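Local coordinates for protein-tyrosine-phosphatase PTP1 (Arabidopsis thaliana, PDB 6KRW) that dephosphorylates phosphotyrosine in proteins such as the MAP kinase MPK6 and, together with MKP1, modulates plant defence, at residues Q9-F20 with I257-L267. Residues are numbered along the deposited sequence; the frame is centred on the assembly and turned at random.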
loop_
_atom_site.group_PDB
_atom_site.type_symbol
_atom_site.label_atom_id
_atom_site.label_comp_id
_atom_site.label_asym_id
_atom_site.label_seq_id
_atom_site.Cartn_x
_atom_site.Cartn_y
_atom_site.Cartn_z
ATOM N N GLN A 9 -13.625 18.610 11.622
ATOM C CA GLN A 9 -12.581 18.084 10.708
ATOM C C GLN A 9 -11.672 19.231 10.263
ATOM O O GLN A 9 -10.443 19.028 10.217
ATOM C CB GLN A 9 -13.228 17.378 9.519
ATOM C CG GLN A 9 -13.881 16.055 9.892
ATOM C CD GLN A 9 -14.575 15.390 8.728
ATOM O OE1 GLN A 9 -15.312 16.023 7.975
ATOM N NE2 GLN A 9 -14.369 14.090 8.596
ATOM N N LEU A 10 -12.250 20.399 9.982
ATOM C CA LEU A 10 -11.423 21.549 9.523
ATOM C C LEU A 10 -10.474 21.993 10.642
ATOM O O LEU A 10 -9.291 22.261 10.347
ATOM C CB LEU A 10 -12.335 22.708 9.103
ATOM C CG LEU A 10 -12.779 22.685 7.649
ATOM C CD1 LEU A 10 -13.772 23.804 7.392
ATOM C CD2 LEU A 10 -11.578 22.789 6.720
ATOM N N ASN A 11 -10.979 22.101 11.870
ATOM C CA ASN A 11 -10.129 22.482 13.033
ATOM C C ASN A 11 -8.990 21.469 13.179
ATOM O O ASN A 11 -7.842 21.861 13.465
ATOM C CB ASN A 11 -10.944 22.540 14.316
ATOM C CG ASN A 11 -11.886 23.721 14.358
ATOM O OD1 ASN A 11 -11.639 24.742 13.725
ATOM N ND2 ASN A 11 -12.964 23.596 15.110
ATOM N N HIS A 12 -9.288 20.191 12.996
ATOM C CA HIS A 12 -8.243 19.150 13.184
ATOM C C HIS A 12 -7.218 19.256 12.048
ATOM O O HIS A 12 -6.024 19.127 12.309
ATOM C CB HIS A 12 -8.890 17.775 13.322
ATOM C CG HIS A 12 -9.607 17.597 14.626
ATOM N ND1 HIS A 12 -9.212 18.256 15.780
ATOM C CD2 HIS A 12 -10.633 16.804 14.986
ATOM C CE1 HIS A 12 -9.995 17.899 16.775
ATOM N NE2 HIS A 12 -10.870 17.005 16.313
ATOM N N CYS A 13 -7.679 19.555 10.836
ATOM C CA CYS A 13 -6.716 19.719 9.718
ATOM C C CYS A 13 -5.827 20.957 9.953
ATOM O O CYS A 13 -4.622 20.879 9.662
ATOM C CB CYS A 13 -7.449 19.825 8.383
ATOM S SG CYS A 13 -8.198 18.265 7.848
ATOM N N HIS A 14 -6.399 22.070 10.419
ATOM C CA HIS A 14 -5.598 23.285 10.707
ATOM C C HIS A 14 -4.576 22.978 11.799
ATOM O O HIS A 14 -3.402 23.342 11.674
ATOM C CB HIS A 14 -6.506 24.459 11.092
ATOM C CG HIS A 14 -7.123 25.139 9.919
ATOM N ND1 HIS A 14 -6.388 25.920 9.050
ATOM C CD2 HIS A 14 -8.393 25.159 9.474
ATOM C CE1 HIS A 14 -7.184 26.394 8.111
ATOM N NE2 HIS A 14 -8.416 25.941 8.355
ATOM N N GLN A 15 -5.017 22.300 12.846
ATOM C CA GLN A 15 -4.116 21.945 13.968
ATOM C C GLN A 15 -2.994 21.055 13.451
ATOM O O GLN A 15 -1.816 21.334 13.749
ATOM C CB GLN A 15 -4.929 21.250 15.052
ATOM C CG GLN A 15 -5.836 22.203 15.815
ATOM C CD GLN A 15 -6.929 21.458 16.544
ATOM O OE1 GLN A 15 -6.928 20.229 16.601
ATOM N NE2 GLN A 15 -7.894 22.199 17.061
ATOM N N ALA A 16 -3.335 20.034 12.672
ATOM C CA ALA A 16 -2.310 19.138 12.097
ATOM C C ALA A 16 -1.396 19.923 11.156
ATOM O O ALA A 16 -0.192 19.687 11.159
ATOM C CB ALA A 16 -2.953 17.987 11.385
ATOM N N LEU A 17 -1.971 20.803 10.336
ATOM C CA LEU A 17 -1.134 21.529 9.348
ATOM C C LEU A 17 -0.064 22.339 10.082
ATOM O O LEU A 17 1.096 22.356 9.647
ATOM C CB LEU A 17 -2.021 22.435 8.496
ATOM C CG LEU A 17 -1.291 23.263 7.440
ATOM C CD1 LEU A 17 -0.410 22.420 6.535
ATOM C CD2 LEU A 17 -2.288 24.053 6.603
ATOM N N GLY A 18 -0.429 23.040 11.144
ATOM C CA GLY A 18 0.565 23.842 11.871
ATOM C C GLY A 18 1.684 22.968 12.397
ATOM O O GLY A 18 2.871 23.391 12.348
ATOM N N VAL A 19 1.346 21.781 12.906
ATOM C CA VAL A 19 2.382 20.863 13.431
ATOM C C VAL A 19 3.270 20.322 12.312
ATOM O O VAL A 19 4.498 20.431 12.423
ATOM C CB VAL A 19 1.724 19.744 14.254
ATOM C CG1 VAL A 19 2.745 18.670 14.556
ATOM C CG2 VAL A 19 1.067 20.320 15.507
ATOM N N PHE A 20 2.682 19.774 11.251
ATOM C CA PHE A 20 3.491 19.175 10.159
ATOM C C PHE A 20 4.310 20.257 9.446
ATOM O O PHE A 20 5.464 19.995 9.094
ATOM C CB PHE A 20 2.583 18.396 9.206
ATOM C CG PHE A 20 2.209 17.031 9.728
ATOM C CD1 PHE A 20 3.058 15.962 9.530
ATOM C CD2 PHE A 20 0.994 16.795 10.345
ATOM C CE1 PHE A 20 2.718 14.693 9.964
ATOM C CE2 PHE A 20 0.676 15.526 10.819
ATOM C CZ PHE A 20 1.550 14.489 10.659
ATOM N N ILE A 257 -6.336 11.958 10.870
ATOM C CA ILE A 257 -6.571 13.380 11.231
ATOM C C ILE A 257 -8.055 13.691 11.026
ATOM O O ILE A 257 -8.674 14.275 11.923
ATOM C CB ILE A 257 -5.661 14.318 10.428
ATOM C CG1 ILE A 257 -4.196 14.121 10.807
ATOM C CG2 ILE A 257 -6.109 15.769 10.589
ATOM C CD1 ILE A 257 -3.227 14.709 9.785
ATOM N N LEU A 258 -8.610 13.289 9.885
ATOM C CA LEU A 258 -10.019 13.594 9.551
ATOM C C LEU A 258 -10.966 12.861 10.501
ATOM O O LEU A 258 -12.099 13.330 10.677
ATOM C CB LEU A 258 -10.291 13.181 8.105
ATOM C CG LEU A 258 -9.651 14.081 7.058
ATOM C CD1 LEU A 258 -9.831 13.479 5.669
ATOM C CD2 LEU A 258 -10.265 15.479 7.107
ATOM N N ALA A 259 -10.502 11.775 11.119
ATOM C CA ALA A 259 -11.358 10.985 12.039
ATOM C C ALA A 259 -11.163 11.433 13.486
ATOM O O ALA A 259 -11.890 10.934 14.348
ATOM C CB ALA A 259 -11.094 9.518 11.880
ATOM N N GLY A 260 -10.230 12.343 13.748
ATOM C CA GLY A 260 -10.038 12.925 15.089
ATOM C C GLY A 260 -9.023 12.172 15.934
ATOM O O GLY A 260 -9.029 12.384 17.139
ATOM N N ASP A 261 -8.119 11.401 15.324
ATOM C CA ASP A 261 -7.091 10.648 16.083
ATOM C C ASP A 261 -5.855 11.536 16.250
ATOM O O ASP A 261 -5.050 11.691 15.289
ATOM C CB ASP A 261 -6.801 9.322 15.381
ATOM C CG ASP A 261 -5.664 8.534 16.008
ATOM O OD1 ASP A 261 -5.167 8.961 17.090
ATOM O OD2 ASP A 261 -5.229 7.539 15.363
ATOM N N MET A 262 -5.693 12.116 17.429
ATOM C CA MET A 262 -4.569 13.035 17.750
ATOM C C MET A 262 -3.241 12.347 17.456
ATOM O O MET A 262 -2.293 13.049 17.093
ATOM C CB MET A 262 -4.571 13.399 19.245
ATOM C CG MET A 262 -5.746 14.212 19.667
ATOM S SD MET A 262 -5.421 14.985 21.255
ATOM C CE MET A 262 -6.810 16.111 21.270
ATOM N N SER A 263 -3.171 11.023 17.628
ATOM C CA SER A 263 -1.859 10.338 17.564
ATOM C C SER A 263 -1.314 10.340 16.142
ATOM O O SER A 263 -0.121 10.128 16.008
ATOM C CB SER A 263 -1.922 8.931 18.096
ATOM O OG SER A 263 -2.745 8.104 17.291
ATOM N N ALA A 264 -2.155 10.674 15.144
ATOM C CA ALA A 264 -1.676 10.734 13.741
ATOM C C ALA A 264 -0.671 11.883 13.570
ATOM O O ALA A 264 0.082 11.855 12.579
ATOM C CB ALA A 264 -2.829 10.911 12.778
ATOM N N LEU A 265 -0.599 12.822 14.520
ATOM C CA LEU A 265 0.408 13.905 14.424
ATOM C C LEU A 265 1.810 13.360 14.650
ATOM O O LEU A 265 2.768 14.047 14.303
ATOM C CB LEU A 265 0.085 15.045 15.387
ATOM C CG LEU A 265 -0.778 16.151 14.783
ATOM C CD1 LEU A 265 -2.108 15.632 14.274
ATOM C CD2 LEU A 265 -0.997 17.250 15.794
ATOM N N ASP A 266 1.931 12.174 15.233
ATOM C CA ASP A 266 3.254 11.560 15.470
ATOM C C ASP A 266 3.512 10.574 14.337
ATOM O O ASP A 266 3.196 9.382 14.440
ATOM C CB ASP A 266 3.266 10.950 16.867
ATOM C CG ASP A 266 4.624 10.473 17.328
ATOM O OD1 ASP A 266 5.513 10.317 16.511
ATOM O OD2 ASP A 266 4.766 10.224 18.529
ATOM N N LEU A 267 4.093 11.099 13.252
ATOM C CA LEU A 267 4.345 10.228 12.090
ATOM C C LEU A 267 5.386 9.151 12.437
ATOM O O LEU A 267 5.295 8.024 11.930
ATOM C CB LEU A 267 4.810 11.081 10.898
ATOM C CG LEU A 267 5.103 10.297 9.632
ATOM C CD1 LEU A 267 3.862 9.616 9.097
ATOM C CD2 LEU A 267 5.682 11.218 8.591
#
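Ala16 meets Ile257 and Leu265 together: its CB lies 3.7 Å from Ile257 CD1, and Leu265 CD1 approaches the same methyl from another direction, at nearly the same distance. Ile257 can serve both Ala16 and the neighbouring turns because its branches diverge. CG2, anti to the backbone N, reaches the carbonyl of His12, whereas CG1, anti to the carbonyl carbon (chi1 -66°), extends so that CD1 also approaches Phe20 CE2. Leu265 splits its methyls in a similar way; Leu265 CD2 lies 3.7 Å from Val19 CG2, the two side chains crossing at about a right angle. Phe20 points the edge of its ring at the short 3-10 turn 262-265, where Ala264 O lies in the ring plane, 3.6 Å from Phe20 CZ. In the fold, helix 7-24, near the N-terminus, packs here across the C-terminal end of helix 242-259 and the connection to helix 267-277, in the helical part of a classical tyrosine phosphatase domain and away from the catalytic cysteine. Helix 242-259 ends in a Schellman motif: Gly260 has phi 92°, and its CA sits 3.9 Å from His12 CD2, where the ring passes close to the turn. One residue on from His12, Cys13 SG rests against Leu258 CD2 at 3.5 Å, while Thr303 of helix 285-303 also touches Cys13. Gln9, extended beyond CG, donates NE2 to Leu258 O at 3.2 Å, with an N-H...O angle of 158°; the acceptor lies near the amide plane, but the donor stands above the carbonyl plane. Its OE1 accepts from Ser6 N; both ends of the amide are engaged, which should restrict its rotation. A leucine in place of Gln9 would probably leave Leu258 O and Ser6 N without these partners.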